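Local atomic coordinates of nucleotide-binding protein, universal stress protein UspA family (Lactobacillus plantarum, PDB entry 3S3T), a protein that binds ATP and belongs to the universal stress protein family, whose members probably help cells withstand stress, though its exact cellular role is unknown. Residues Q76-T80 against T81-N85. Residues are numbered along the deposited sequence; the frame is centred on the assembly and turned at random.
Sequences QFVAT and TSAPN
Thr81 folds back onto Val78 in the segment joining helix 53-78 to strand 87-93, closing a type I beta turn from Val78 to Thr81 that runs directly into an ST turn. The backbone N of Thr81 donates to Val78 O (3.0 Å), approaching from above the carbonyl plane and not along a lone pair. From CB, 3.6 Å from Val78 O, the Thr81 side chain divides. Its hydroxyl branch lies between the backbone N and the carbonyl carbon (chi1 78°), which brings OG1 within reach of the same acceptor: OG1 donates to Val78 O at 2.8 Å, only 15° out of the carbonyl plane. Two donors from one residue thus grip a single carbonyl oxygen. OG1 also accepts from Ala83 N (3.1 Å), the bond that defines the ST turn, so its proton and its acceptor side are both used. The methyl branch, CG2, makes a van der Waals contact with Phe77 O and lies over one face of the Phe77 ring, 4.1 Å above its plane and offset toward the rim. One residue earlier, Thr80 OG1 donates to Phe77 O, lying in its carbonyl plane, and Thr80 N donates to that oxygen as well. Val26 and Gln30 of helix 16-32 touch Thr81, while Val78 packs on Phe22 and Val26. Beyond the ST turn bond, Val78 CG1 meets Ala83 CB at 4.0 Å.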
loop_
_atom_site.group_PDB
_atom_site.type_symbol
_atom_site.label_atom_id
_atom_site.label_comp_id
_atom_site.label_asym_id
_atom_site.label_seq_id
_atom_site.Cartn_x
_atom_site.Cartn_y
_atom_site.Cartn_z
ATOM N N GLN A 76 -5.416 27.018 23.255
ATOM C CA GLN A 76 -4.658 27.636 24.342
ATOM C C GLN A 76 -3.153 27.548 24.056
ATOM O O GLN A 76 -2.434 28.535 24.234
ATOM C CB GLN A 76 -5.042 27.032 25.712
ATOM C CG GLN A 76 -6.494 27.338 26.084
ATOM C CD GLN A 76 -6.947 26.760 27.419
ATOM O OE1 GLN A 76 -6.194 26.074 28.114
ATOM N NE2 GLN A 76 -8.198 27.039 27.779
ATOM N N PHE A 77 -2.690 26.396 23.577
ATOM C CA PHE A 77 -1.262 26.205 23.305
ATOM C C PHE A 77 -0.776 27.099 22.169
ATOM O O PHE A 77 0.275 27.735 22.282
ATOM C CB PHE A 77 -0.960 24.733 22.991
ATOM C CG PHE A 77 0.410 24.512 22.404
ATOM C CD1 PHE A 77 0.577 24.384 21.044
ATOM C CD2 PHE A 77 1.535 24.464 23.227
ATOM C CE1 PHE A 77 1.847 24.186 20.501
ATOM C CE2 PHE A 77 2.814 24.292 22.702
ATOM C CZ PHE A 77 2.979 24.153 21.342
ATOM N N VAL A 78 -1.535 27.146 21.070
ATOM C CA VAL A 78 -1.171 28.019 19.931
ATOM C C VAL A 78 -1.071 29.505 20.343
ATOM O O VAL A 78 -0.246 30.230 19.791
ATOM C CB VAL A 78 -2.113 27.824 18.726
ATOM C CG1 VAL A 78 -1.849 28.868 17.631
ATOM C CG2 VAL A 78 -1.923 26.396 18.183
ATOM N N ALA A 79 -1.865 29.957 21.318
ATOM C CA ALA A 79 -1.779 31.379 21.726
ATOM C C ALA A 79 -0.496 31.706 22.482
ATOM O O ALA A 79 -0.160 32.891 22.651
ATOM C CB ALA A 79 -2.988 31.800 22.506
ATOM N N THR A 80 0.227 30.680 22.936
ATOM C CA THR A 80 1.564 30.875 23.526
ATOM C C THR A 80 2.686 30.940 22.476
ATOM O O THR A 80 3.849 31.126 22.841
ATOM C CB THR A 80 1.955 29.768 24.557
ATOM O OG1 THR A 80 2.313 28.566 23.869
ATOM C CG2 THR A 80 0.830 29.496 25.571
ATOM N N THR A 81 2.340 30.775 21.192
ATOM C CA THR A 81 3.311 30.769 20.095
ATOM C C THR A 81 3.047 31.938 19.140
ATOM O O THR A 81 2.052 32.660 19.272
ATOM C CB THR A 81 3.213 29.445 19.246
ATOM O OG1 THR A 81 2.077 29.513 18.362
ATOM C CG2 THR A 81 3.120 28.200 20.160
ATOM N N SER A 82 3.916 32.081 18.137
ATOM C CA SER A 82 3.786 33.154 17.161
ATOM C C SER A 82 3.051 32.693 15.911
ATOM O O SER A 82 3.008 33.414 14.924
ATOM C CB SER A 82 5.166 33.741 16.824
ATOM O OG SER A 82 6.054 32.713 16.400
ATOM N N ALA A 83 2.442 31.513 15.972
ATOM C CA ALA A 83 1.629 30.997 14.884
ATOM C C ALA A 83 0.428 31.917 14.759
ATOM O O ALA A 83 -0.144 32.302 15.754
ATOM C CB ALA A 83 1.187 29.543 15.161
ATOM N N PRO A 84 0.049 32.283 13.528
ATOM C CA PRO A 84 -0.978 33.312 13.374
ATOM C C PRO A 84 -2.348 32.945 13.909
ATOM O O PRO A 84 -3.041 33.821 14.403
ATOM C CB PRO A 84 -1.071 33.519 11.862
ATOM C CG PRO A 84 -0.015 32.739 11.258
ATOM C CD PRO A 84 0.735 31.975 12.266
ATOM N N ASN A 85 -2.756 31.676 13.803
ATOM C CA ASN A 85 -4.096 31.306 14.264
ATOM C C ASN A 85 -4.316 29.798 14.375
ATOM O O ASN A 85 -3.463 29.014 14.025
ATOM C CB ASN A 85 -5.157 31.894 13.305
ATOM C CG ASN A 85 -4.894 31.528 11.864
ATOM O OD1 ASN A 85 -4.833 30.328 11.494
ATOM N ND2 ASN A 85 -4.660 32.545 11.044
#